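Local coordinates for periplasmic binding protein/LacI transcriptional regulator (Clostridium phytofermentans, PDB 3BRS), which probably binds a sugar between its two lobes and hands it to a membrane transporter, as in related periplasmic binding proteins, at residues 68-73 and 94-99; 43-48 and 55-60. All coordinates share one frame; numbering follows the deposited sequence. Where two conformers were deposited one is given.

Both contacts belong to one lobe of the two-lobed chain, the lobe built on the parallel sheet with strand order 39-42, 7-11, 68-71, 92-96, 107-110, 269-271. Interaction 2 comes first along the chain and joins the loop leaving edge strand 39-42 to helix 51-63. That helix leads into strand 68-71, which interaction 1 pairs with strand 92-96 inside the sheet. The two centres are about 12 Å apart, and the contacts touch where Leu71 CD1 meets Ile58 CD1 at 4.0 Å. Helix 51-63 links them: Ile58 packs on Leu71 of the sheet while Leu57 meets the loop.

Interaction 1 (68-73 and 94-99); sequences VILLAA and IVIDSG
Leu71 reaches Ile94 and Ile96 through its backbone, at the tight centre of two parallel strands. Its N bonds to Ile94 O at 2.8 Å, nearly in line with the carbonyl (C=O...N 168°). Its own O accepts Ile96 N at 3.0 Å from well above the carbonyl plane, 47° out of it. Ile94 N completes the strand pairing on Ile69 O at 3.1 Å. The Ile96 chi1 of 46° sets CG1 between the backbone N and the carbonyl carbon, pressing it to 3.4 Å from Leu71 O. Leu70 and Ile94 run side by side, Leu70 CG 4.1 Å from Ile94 CB, on the face covered by helix 246-262, which Val68, Ile94 and Ile96 touch. The strands belong to a beta-alpha-beta unit of the Rossmann-like lobe found in type I periplasmic binding proteins; the other face, with Leu71, is covered by helix 51-63. Past the strand ends the register slips: a gamma turn at Asp97, closed by Ser98 N on Ile96 O, moves Ala73 N on to Ser98 O (3.0 Å). Near the partly exposed Gly99 a water bridges the loops. It donates to Ala73 O and to Gly99 O (2.8 Å), and accepts from Ser98 OG at 2.9 Å. Ser98 OG also receives a weak bond from Thr145 N, at the start of a helix in the other lobe.

Interaction 2 (43-48 and 55-60); sequences MAPEKE and NELIEE
Met43 leaves its backbone with CG anti to the carbonyl carbon, runs straight through chi2, then bends at chi3 (59°), which brings CE against Leu57 and Glu60 of helix 51-63. Leu57 answers with CG beside its own backbone N (chi1 -74°), so that its fork opens toward the loop. This is the strand-loop-helix step of a beta-alpha-beta unit in a Rossmann-like lobe: strand 39-42, at the sheet edge, passes through residues 43-48 into the helix, which crosses over to strand 68-71. The two methyls of Leu57 divide the work. CD1 sits over the flat face of the Ala44-Pro45 peptide bond, 3.3 Å from Ala44 C, and also lies over the N-CD side of the proline ring face, 3.8 Å from Pro45 CD. CD2 meets Met43 CE at 3.8 Å. No hydrogen bond joins the segments; the contact between them is van der Waals packing. Inward, Met43 rests on Ile9 of the neighbouring strand, and its backbone bonds to that of Cys10; Pro45 packs on Val53 and Gln54 of the helix's first turn. Outward, the exposed Glu60 lies across the methionine end, CB at 3.6 Å from Met43 CE. The same methyl also has two oxygens beside it, with CE 3.5 Å from Leu57 O and 3.5 Å from Glu60 OE1.

Interaction 1 (68-73 and 94-99)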
# COMPACT_ATOMS: atom_id res chain seq x y z
N VAL A 68 -21.07 3.77 8.27
CA VAL A 68 -20.06 3.53 7.21
C VAL A 68 -18.90 2.79 7.80
O VAL A 68 -18.51 3.07 8.93
CB VAL A 68 -19.46 4.87 6.65
CG1 VAL A 68 -18.37 4.56 5.57
CG2 VAL A 68 -20.55 5.81 6.07
N ILE A 69 -18.33 1.85 7.07
CA ILE A 69 -17.04 1.32 7.50
C ILE A 69 -16.08 1.61 6.37
O ILE A 69 -16.42 1.34 5.20
CB ILE A 69 -17.17 -0.20 7.68
CG1 ILE A 69 -17.68 -0.56 9.09
CG2 ILE A 69 -15.85 -0.95 7.25
CD1 ILE A 69 -18.30 -2.06 9.14
N LEU A 70 -14.91 2.18 6.66
CA LEU A 70 -13.87 2.35 5.62
C LEU A 70 -12.83 1.25 5.80
O LEU A 70 -12.34 1.09 6.91
CB LEU A 70 -13.15 3.71 5.72
CG LEU A 70 -14.06 4.92 5.65
CD1 LEU A 70 -14.72 5.16 6.99
CD2 LEU A 70 -13.15 6.01 5.33
N LEU A 71 -12.41 0.55 4.74
CA LEU A 71 -11.72 -0.66 5.02
C LEU A 71 -10.59 -0.75 4.08
O LEU A 71 -10.82 -0.60 2.88
CB LEU A 71 -12.68 -1.86 4.84
CG LEU A 71 -12.04 -3.24 4.82
CD1 LEU A 71 -11.31 -3.58 6.17
CD2 LEU A 71 -13.14 -4.28 4.47
N ALA A 72 -9.38 -1.01 4.61
CA ALA A 72 -8.21 -1.33 3.73
C ALA A 72 -8.08 -2.84 3.89
O ALA A 72 -7.85 -3.32 4.99
CB ALA A 72 -6.96 -0.56 4.12
N ALA A 73 -8.40 -3.58 2.81
CA ALA A 73 -8.62 -5.04 2.95
C ALA A 73 -7.27 -5.69 3.10
O ALA A 73 -6.39 -5.66 2.19
CB ALA A 73 -9.32 -5.56 1.72
N ILE A 94 -16.84 1.87 2.14
CA ILE A 94 -15.75 2.49 1.34
C ILE A 94 -14.50 1.65 1.42
O ILE A 94 -14.02 1.30 2.52
CB ILE A 94 -15.36 3.93 1.85
CG1 ILE A 94 -16.56 4.76 1.95
CG2 ILE A 94 -14.27 4.70 0.96
CD1 ILE A 94 -17.44 4.59 0.79
N VAL A 95 -13.98 1.24 0.27
CA VAL A 95 -12.67 0.61 0.31
C VAL A 95 -11.57 1.69 0.14
O VAL A 95 -11.66 2.48 -0.75
CB VAL A 95 -12.53 -0.52 -0.59
CG1 VAL A 95 -11.03 -0.79 -0.81
CG2 VAL A 95 -13.25 -1.77 0.02
N ILE A 96 -10.61 1.75 1.08
CA ILE A 96 -9.49 2.68 0.95
C ILE A 96 -8.12 1.91 0.73
O ILE A 96 -7.87 0.85 1.32
CB ILE A 96 -9.39 3.48 2.19
CG1 ILE A 96 -9.51 2.53 3.37
CG2 ILE A 96 -10.38 4.71 2.17
CD1 ILE A 96 -8.90 3.10 4.67
N ASP A 97 -7.25 2.43 -0.12
CA ASP A 97 -5.94 1.79 -0.37
C ASP A 97 -5.97 0.43 -1.06
O ASP A 97 -5.37 0.33 -2.10
CB ASP A 97 -5.18 1.70 0.94
CG ASP A 97 -3.83 0.99 0.80
OD1 ASP A 97 -3.05 1.39 -0.05
OD2 ASP A 97 -3.54 0.04 1.53
N SER A 98 -6.70 -0.60 -0.57
CA SER A 98 -6.40 -1.98 -0.99
C SER A 98 -7.67 -2.73 -1.13
O SER A 98 -8.36 -2.89 -0.14
CB SER A 98 -5.53 -2.71 0.00
OG SER A 98 -4.89 -3.80 -0.68
N GLY A 99 -8.00 -3.11 -2.37
CA GLY A 99 -9.33 -3.71 -2.64
C GLY A 99 -9.44 -5.22 -2.42
O GLY A 99 -8.45 -5.94 -2.06
O HOH W 1 -6.15 -6.39 -0.47

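Interaction 2 (43-48 and 55-60)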
# COMPACT_ATOMS: atom_id res chain seq x y z
N MET A 43 -9.89 1.04 14.12
CA MET A 43 -9.71 -0.29 14.67
C MET A 43 -8.72 -0.89 13.66
O MET A 43 -8.90 -0.66 12.50
CB MET A 43 -11.04 -1.12 14.64
CG MET A 43 -12.30 -0.46 15.33
SD MET A 43 -13.76 -1.56 15.33
CE MET A 43 -13.43 -3.08 16.20
N ALA A 44 -7.69 -1.65 14.08
CA ALA A 44 -6.73 -2.19 13.13
C ALA A 44 -6.01 -3.28 13.90
O ALA A 44 -5.93 -3.20 15.15
CB ALA A 44 -5.71 -1.08 12.64
N PRO A 45 -5.55 -4.32 13.18
CA PRO A 45 -4.69 -5.32 13.87
C PRO A 45 -3.34 -4.69 14.12
O PRO A 45 -3.08 -3.47 13.78
CB PRO A 45 -4.54 -6.41 12.84
CG PRO A 45 -5.65 -6.10 11.79
CD PRO A 45 -5.77 -4.68 11.77
N GLU A 46 -2.48 -5.51 14.69
CA GLU A 46 -1.15 -5.04 14.99
C GLU A 46 -0.20 -5.24 13.87
O GLU A 46 0.80 -4.58 13.81
CB GLU A 46 -0.61 -5.55 16.34
CG GLU A 46 -1.43 -5.01 17.52
CD GLU A 46 -0.95 -5.57 18.83
OE1 GLU A 46 -0.75 -6.81 18.90
OE2 GLU A 46 -0.77 -4.78 19.77
N LYS A 47 -0.57 -6.10 12.94
CA LYS A 47 0.27 -6.39 11.76
C LYS A 47 -0.55 -6.34 10.53
O LYS A 47 -1.61 -6.96 10.50
CB LYS A 47 0.73 -7.84 11.90
CG LYS A 47 1.57 -8.04 13.15
CD LYS A 47 2.76 -8.77 12.84
CE LYS A 47 2.62 -10.14 13.32
NZ LYS A 47 3.25 -10.12 14.69
N GLU A 48 0.01 -5.81 9.44
CA GLU A 48 -0.63 -5.76 8.09
C GLU A 48 -1.22 -7.02 7.53
O GLU A 48 -2.24 -7.01 6.73
CB GLU A 48 0.30 -5.15 7.06
CG GLU A 48 0.11 -3.66 6.94
CD GLU A 48 0.92 -3.02 5.80
OE1 GLU A 48 1.16 -3.68 4.77
OE2 GLU A 48 1.27 -1.80 5.89
N ASN A 55 -10.56 -9.46 10.02
CA ASN A 55 -11.94 -10.00 9.94
C ASN A 55 -12.73 -9.98 11.25
O ASN A 55 -13.93 -9.66 11.29
CB ASN A 55 -11.90 -11.41 9.39
CG ASN A 55 -11.64 -11.45 7.88
OD1 ASN A 55 -11.30 -10.45 7.23
ND2 ASN A 55 -11.82 -12.59 7.34
N GLU A 56 -12.09 -10.33 12.34
CA GLU A 56 -12.72 -10.20 13.67
C GLU A 56 -13.13 -8.77 13.97
O GLU A 56 -14.20 -8.54 14.49
CB GLU A 56 -11.68 -10.62 14.69
CG GLU A 56 -11.60 -12.13 14.81
CD GLU A 56 -10.65 -12.59 15.90
OE1 GLU A 56 -9.83 -11.78 16.46
OE2 GLU A 56 -10.74 -13.80 16.17
N LEU A 57 -12.24 -7.81 13.68
CA LEU A 57 -12.47 -6.35 13.89
C LEU A 57 -13.59 -5.83 13.00
O LEU A 57 -14.40 -5.01 13.40
CB LEU A 57 -11.21 -5.62 13.52
CG LEU A 57 -10.03 -5.75 14.54
CD1 LEU A 57 -8.78 -5.00 14.06
CD2 LEU A 57 -10.37 -5.25 15.96
N ILE A 58 -13.69 -6.32 11.75
CA ILE A 58 -14.87 -5.99 10.96
C ILE A 58 -16.12 -6.53 11.58
O ILE A 58 -17.10 -5.81 11.66
CB ILE A 58 -14.77 -6.59 9.53
CG1 ILE A 58 -13.61 -5.93 8.75
CG2 ILE A 58 -16.13 -6.57 8.82
CD1 ILE A 58 -13.00 -6.87 7.57
N GLU A 59 -16.14 -7.79 12.00
CA GLU A 59 -17.33 -8.29 12.64
C GLU A 59 -17.74 -7.36 13.84
O GLU A 59 -18.93 -6.97 14.01
CB GLU A 59 -17.13 -9.76 13.06
CG GLU A 59 -17.03 -10.79 11.92
CD GLU A 59 -16.58 -12.23 12.41
OE1 GLU A 59 -15.51 -12.78 11.93
OE2 GLU A 59 -17.29 -12.80 13.30
N GLU A 60 -16.74 -7.04 14.69
CA GLU A 60 -16.88 -6.13 15.84
C GLU A 60 -17.40 -4.74 15.36
O GLU A 60 -18.23 -4.11 16.05
CB GLU A 60 -15.54 -5.96 16.59
CG GLU A 60 -15.07 -7.18 17.46
CD GLU A 60 -13.54 -7.12 17.94
OE1 GLU A 60 -12.96 -5.99 18.01
OE2 GLU A 60 -12.95 -8.21 18.25